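Local atomic coordinates of polysaccharide Lyase Family 6 (Bacteroides cellulosilyticus, PDB entry 6QPS), a protein that probably cleaves alginate by beta-elimination as a mannuronate-specific family 6 polysaccharide lyase, and carries a bound calcium ion. Residues Glu139-Gln144 with Asn173-Gly178; His168-Asn173 with His198-Glu203. All coordinates share one frame; numbering follows the deposited sequence.

Contact 2 joins two successive coils of the right-handed parallel beta-helix, 168-173 running beside 198-203. Contact 1 joins 139-144, which belongs to the coil before 168-173, to the loop 173-178 that follows strand 170-172. Together they tie three successive coils, with N173 common to both. Their centres are about 15 Å apart, and E139 N lies 3.3 Å from A172 O, a probable hydrogen bond that continues the pairing from strand residue A172 to E139, at the start of the loop after strand 131-138. Calcium is not part of either contact: the side chain of K174 lies about 9 Å from that of the calcium ligand E213 and about 13 Å from the ion; that of F201 is about 10 Å from E213.

Contact 1 of 2, residues Glu139-Gln144 with Asn173-Gly178; sequences ECNDPQ and NKRVGG
Two loops that leave neighbouring coils of the beta-helix are clasped here by a salt bridge between E139 and R175 and by the amide of N141. R175 meets the carboxylate side-on: its NE sits 2.9 Å from E139 OE1, and its NH2 is also 2.9 Å from E139 OE2. Both bonds are nearly straight and use the syn lone pairs, with the two flat groups only 16° apart. The arginine is extended from CG to NE, whereas the glutamate bends at chi2 (-77°) to bring its carboxylate over to it. With an alanine at E139, R175 would probably lose both carboxylate bonds of this bridge and its guanidinium be freer to turn.

Segment 139-144 follows strand 131-138, while the loop 173-178 comes after strand 170-172; these two strands pair in parallel on successive coils of the beta-helix, and N141 bridges the loops. Its ND2 donates in the carbonyl plane to N173 O (3.0 Å), while its OD1 takes R175 N at 2.9 Å from above the amide carbonyl plane. Bonded at both ends, the amide is fixed in rotation, and R175 CG lies 3.5 Å from N141 ND2. A water 2.8 Å from N141 OD1 also accepts from K174 NZ, whose ammonium turns back to V176 O and is held by E154 O as well. V176 CG2 packs 4.1 Å from N141 CB.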
loop_
_atom_site.group_PDB
_atom_site.type_symbol
_atom_site.label_atom_id
_atom_site.label_comp_id
_atom_site.label_asym_id
_atom_site.label_seq_id
_atom_site.Cartn_x
_atom_site.Cartn_y
_atom_site.Cartn_z
ATOM N N GLU A 139 4.275 8.375 -15.412
ATOM C CA GLU A 139 5.417 8.233 -16.334
ATOM C C GLU A 139 6.653 8.997 -15.850
ATOM O O GLU A 139 7.439 9.496 -16.659
ATOM C CB GLU A 139 5.061 8.666 -17.764
ATOM C CG GLU A 139 3.913 7.912 -18.405
ATOM C CD GLU A 139 4.287 6.522 -18.895
ATOM O OE1 GLU A 139 5.458 6.108 -18.740
ATOM O OE2 GLU A 139 3.394 5.831 -19.451
ATOM N N CYS A 140 6.869 9.072 -14.533
ATOM C CA CYS A 140 7.958 9.883 -13.982
ATOM C C CYS A 140 9.211 9.023 -13.810
ATOM O O CYS A 140 9.666 8.719 -12.700
ATOM C CB CYS A 140 7.515 10.555 -12.688
ATOM S SG CYS A 140 6.488 12.046 -12.957
ATOM N N ASN A 141 9.789 8.657 -14.958
ATOM C CA ASN A 141 10.894 7.705 -15.037
ATOM C C ASN A 141 12.138 8.370 -15.618
ATOM O O ASN A 141 12.094 8.925 -16.716
ATOM C CB ASN A 141 10.448 6.516 -15.898
ATOM C CG ASN A 141 9.219 5.819 -15.334
ATOM O OD1 ASN A 141 9.236 5.350 -14.194
ATOM N ND2 ASN A 141 8.154 5.752 -16.111
ATOM N N ASP A 142 13.254 8.291 -14.887
ATOM C CA ASP A 142 14.518 8.874 -15.327
ATOM C C ASP A 142 14.975 8.176 -16.593
ATOM O O ASP A 142 15.196 6.956 -16.574
ATOM C CB ASP A 142 15.554 8.664 -14.223
ATOM C CG ASP A 142 16.882 9.358 -14.500
ATOM O OD1 ASP A 142 17.112 9.808 -15.644
ATOM O OD2 ASP A 142 17.691 9.450 -13.544
ATOM N N PRO A 143 15.157 8.899 -17.697
ATOM C CA PRO A 143 15.664 8.243 -18.917
ATOM C C PRO A 143 17.035 7.608 -18.745
ATOM O O PRO A 143 17.399 6.728 -19.539
ATOM C CB PRO A 143 15.701 9.376 -19.955
ATOM C CG PRO A 143 14.919 10.508 -19.379
ATOM C CD PRO A 143 14.943 10.348 -17.879
ATOM N N GLN A 144 17.816 8.044 -17.755
ATOM C CA GLN A 144 19.163 7.534 -17.524
ATOM C C GLN A 144 19.196 6.382 -16.527
ATOM O O GLN A 144 20.272 5.835 -16.264
ATOM C CB GLN A 144 20.077 8.663 -17.033
ATOM C CG GLN A 144 20.343 9.734 -18.086
ATOM C CD GLN A 144 20.924 9.170 -19.369
ATOM O OE1 GLN A 144 21.780 8.285 -19.342
ATOM N NE2 GLN A 144 20.455 9.680 -20.503
ATOM N N ASN A 173 2.243 4.008 -13.928
ATOM C CA ASN A 173 3.241 3.809 -14.986
ATOM C C ASN A 173 4.670 4.091 -14.532
ATOM O O ASN A 173 5.474 4.662 -15.275
ATOM C CB ASN A 173 2.860 4.586 -16.240
ATOM C CG ASN A 173 1.477 4.184 -16.734
ATOM O OD1 ASN A 173 1.246 3.018 -17.010
ATOM N ND2 ASN A 173 0.542 5.117 -16.754
ATOM N N LYS A 174 4.989 3.644 -13.316
ATOM C CA LYS A 174 6.377 3.588 -12.880
ATOM C C LYS A 174 7.062 2.406 -13.571
ATOM O O LYS A 174 6.540 1.285 -13.552
ATOM C CB LYS A 174 6.467 3.487 -11.355
ATOM C CG LYS A 174 7.896 3.797 -10.866
ATOM C CD LYS A 174 7.989 3.796 -9.330
ATOM C CE LYS A 174 9.239 4.466 -8.773
ATOM N NZ LYS A 174 10.460 4.070 -9.550
ATOM N N ARG A 175 8.206 2.670 -14.224
ATOM C CA ARG A 175 8.905 1.696 -15.056
ATOM C C ARG A 175 10.329 1.423 -14.600
ATOM O O ARG A 175 10.973 0.518 -15.147
ATOM C CB ARG A 175 8.908 2.146 -16.528
ATOM C CG ARG A 175 7.498 2.409 -17.092
ATOM C CD ARG A 175 7.509 2.915 -18.555
ATOM N NE ARG A 175 6.176 3.344 -18.981
ATOM C CZ ARG A 175 5.231 2.521 -19.435
ATOM N NH1 ARG A 175 5.466 1.218 -19.537
ATOM N NH2 ARG A 175 4.056 3.003 -19.806
ATOM N N VAL A 176 10.842 2.187 -13.644
ATOM C CA VAL A 176 12.152 1.982 -13.041
ATOM C C VAL A 176 11.936 1.412 -11.655
ATOM O O VAL A 176 10.908 1.655 -11.019
ATOM C CB VAL A 176 12.891 3.340 -12.995
ATOM C CG1 VAL A 176 14.180 3.258 -12.197
ATOM C CG2 VAL A 176 13.158 3.850 -14.431
ATOM N N GLY A 177 12.915 0.646 -11.187
ATOM C CA GLY A 177 12.872 0.122 -9.840
ATOM C C GLY A 177 12.658 1.197 -8.789
ATOM O O GLY A 177 13.049 2.360 -8.986
ATOM N N GLY A 178 12.066 0.802 -7.663
ATOM C CA GLY A 178 11.826 1.702 -6.551
ATOM C C GLY A 178 10.369 1.860 -6.192
ATOM O O GLY A 178 9.479 1.533 -6.977
HETATM O O HOH W 1 10.607 5.777 -11.774
#

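Contact 2 of 2, residues His168-Asn173 with His198-Glu203; sequences HCYFAN and HNFFGE
Three aromatic pairs, H168 with H198, Y170 with F200 and F171 with F201, run alongside each other in the same direction, as like positions do on successive coils of a parallel beta-helix. The rings of H168 and H198 are almost exactly parallel, 2° apart, but offset within their planes, with little of one above the other; H198 CB, 3.6 Å from the H168 ring centroid, makes a CH-pi contact over its face. The same displacement recurs for Y170 and F200, planes 20° apart, which touch at Y170 CE2 and F200 CD1 (3.5 Å). F171 and F201 repeat this on the other face of the sheet, with F171 CD1 3.5 Å from F201 CE2.

Backbone bonds set the spacing, among them F200 N to C169 O at 2.8 Å and F171 N to F200 O at 3.0 Å. N199 adds a side-chain rung: its OD1 accepts from C169 N at 2.9 Å, and its ND2 donates to I166 O.

N199 N in turn bonds N234 OD1, a short two-step run reminiscent of an asparagine ladder, and F201 stacks on F236 of strand 230-237. Y170 and F200 pack against helix 454-465, whose N459 bonds Y170 OH, while F171 packs on I137 of strand 131-138.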
loop_
_atom_site.group_PDB
_atom_site.type_symbol
_atom_site.label_atom_id
_atom_site.label_comp_id
_atom_site.label_asym_id
_atom_site.label_seq_id
_atom_site.Cartn_x
_atom_site.Cartn_y
_atom_site.Cartn_z
ATOM N N HIS A 168 -6.567 11.397 -2.693
ATOM C CA HIS A 168 -7.206 11.751 -3.963
ATOM C C HIS A 168 -6.187 11.976 -5.079
ATOM O O HIS A 168 -6.418 12.768 -5.994
ATOM C CB HIS A 168 -8.167 12.930 -3.807
ATOM C CG HIS A 168 -9.294 12.654 -2.857
ATOM N ND1 HIS A 168 -9.236 12.977 -1.520
ATOM C CD2 HIS A 168 -10.512 12.080 -3.053
ATOM C CE1 HIS A 168 -10.364 12.613 -0.933
ATOM N NE2 HIS A 168 -11.155 12.066 -1.838
ATOM N N CYS A 169 -5.092 11.219 -5.065
ATOM C CA CYS A 169 -4.053 11.287 -6.091
ATOM C C CYS A 169 -4.127 10.076 -7.019
ATOM O O CYS A 169 -4.787 9.077 -6.725
ATOM C CB CYS A 169 -2.667 11.354 -5.442
ATOM S SG CYS A 169 -2.284 12.899 -4.552
ATOM N N TYR A 170 -3.453 10.186 -8.166
ATOM C CA TYR A 170 -3.326 9.101 -9.147
ATOM C C TYR A 170 -1.846 8.897 -9.416
ATOM O O TYR A 170 -1.147 9.856 -9.776
ATOM C CB TYR A 170 -4.036 9.494 -10.443
ATOM C CG TYR A 170 -3.986 8.501 -11.593
ATOM C CD1 TYR A 170 -3.005 8.581 -12.557
ATOM C CD2 TYR A 170 -4.937 7.505 -11.719
ATOM C CE1 TYR A 170 -2.974 7.695 -13.644
ATOM C CE2 TYR A 170 -4.908 6.617 -12.788
ATOM C CZ TYR A 170 -3.917 6.717 -13.740
ATOM O OH TYR A 170 -3.898 5.812 -14.804
ATOM N N PHE A 171 -1.370 7.667 -9.225
ATOM C CA PHE A 171 0.039 7.342 -9.422
ATOM C C PHE A 171 0.112 6.141 -10.348
ATOM O O PHE A 171 -0.391 5.069 -9.995
ATOM C CB PHE A 171 0.715 6.955 -8.103
ATOM C CG PHE A 171 0.563 7.955 -6.977
ATOM C CD1 PHE A 171 -0.351 7.746 -5.960
ATOM C CD2 PHE A 171 1.369 9.069 -6.908
ATOM C CE1 PHE A 171 -0.448 8.637 -4.903
ATOM C CE2 PHE A 171 1.251 9.977 -5.847
ATOM C CZ PHE A 171 0.354 9.736 -4.842
ATOM N N ALA A 172 0.737 6.293 -11.518
ATOM C CA ALA A 172 0.747 5.182 -12.462
ATOM C C ALA A 172 1.966 5.187 -13.373
ATOM O O ALA A 172 2.618 6.210 -13.596
ATOM C CB ALA A 172 -0.516 5.174 -13.338
ATOM N N ASN A 173 2.243 4.008 -13.928
ATOM C CA ASN A 173 3.241 3.809 -14.986
ATOM C C ASN A 173 4.670 4.091 -14.532
ATOM O O ASN A 173 5.474 4.662 -15.275
ATOM C CB ASN A 173 2.860 4.586 -16.240
ATOM C CG ASN A 173 1.477 4.184 -16.734
ATOM O OD1 ASN A 173 1.246 3.018 -17.010
ATOM N ND2 ASN A 173 0.542 5.117 -16.754
ATOM N N HIS A 198 -8.042 7.359 -0.430
ATOM C CA HIS A 198 -8.746 7.742 -1.661
ATOM C C HIS A 198 -7.806 7.963 -2.847
ATOM O O HIS A 198 -8.121 8.737 -3.755
ATOM C CB HIS A 198 -9.658 8.960 -1.460
ATOM C CG HIS A 198 -10.709 8.750 -0.421
ATOM N ND1 HIS A 198 -11.919 8.130 -0.668
ATOM C CD2 HIS A 198 -10.728 9.095 0.884
ATOM C CE1 HIS A 198 -12.636 8.116 0.444
ATOM N NE2 HIS A 198 -11.928 8.677 1.408
ATOM N N ASN A 199 -6.670 7.265 -2.874
ATOM C CA ASN A 199 -5.766 7.344 -4.015
ATOM C C ASN A 199 -6.019 6.192 -4.975
ATOM O O ASN A 199 -6.543 5.135 -4.596
ATOM C CB ASN A 199 -4.318 7.289 -3.539
ATOM C CG ASN A 199 -4.005 8.381 -2.580
ATOM O OD1 ASN A 199 -3.923 9.548 -2.941
ATOM N ND2 ASN A 199 -3.804 8.011 -1.333
ATOM N N PHE A 200 -5.669 6.422 -6.241
ATOM C CA PHE A 200 -5.714 5.412 -7.292
ATOM C C PHE A 200 -4.270 5.099 -7.695
ATOM O O PHE A 200 -3.599 5.917 -8.345
ATOM C CB PHE A 200 -6.543 5.921 -8.479
ATOM C CG PHE A 200 -6.970 4.838 -9.458
ATOM C CD1 PHE A 200 -6.073 4.313 -10.371
ATOM C CD2 PHE A 200 -8.269 4.361 -9.449
ATOM C CE1 PHE A 200 -6.479 3.334 -11.272
ATOM C CE2 PHE A 200 -8.670 3.380 -10.339
ATOM C CZ PHE A 200 -7.767 2.870 -11.233
ATOM N N PHE A 201 -3.797 3.926 -7.296
ATOM C CA PHE A 201 -2.470 3.438 -7.668
ATOM C C PHE A 201 -2.685 2.585 -8.915
ATOM O O PHE A 201 -3.250 1.493 -8.834
ATOM C CB PHE A 201 -1.854 2.633 -6.524
ATOM C CG PHE A 201 -1.607 3.435 -5.269
ATOM C CD1 PHE A 201 -2.551 3.450 -4.269
ATOM C CD2 PHE A 201 -0.446 4.172 -5.085
ATOM C CE1 PHE A 201 -2.365 4.181 -3.120
ATOM C CE2 PHE A 201 -0.235 4.898 -3.906
ATOM C CZ PHE A 201 -1.204 4.909 -2.932
ATOM N N GLY A 202 -2.326 3.116 -10.085
ATOM C CA GLY A 202 -2.545 2.444 -11.355
ATOM C C GLY A 202 -1.427 1.512 -11.783
ATOM O O GLY A 202 -0.592 1.064 -10.986
ATOM N N GLU A 203 -1.400 1.253 -13.083
ATOM C CA GLU A 203 -0.662 0.122 -13.599
ATOM C C GLU A 203 0.823 0.198 -13.271
ATOM O O GLU A 203 1.467 1.250 -13.384
ATOM C CB GLU A 203 -0.862 0.049 -15.110
ATOM C CG GLU A 203 -0.194 -1.185 -15.720
ATOM C CD GLU A 203 -0.786 -1.606 -17.053
ATOM O OE1 GLU A 203 -1.309 -0.736 -17.774
ATOM O OE2 GLU A 203 -0.718 -2.812 -17.371
HETATM O O HOH W 2 1.102 2.693 -9.351
#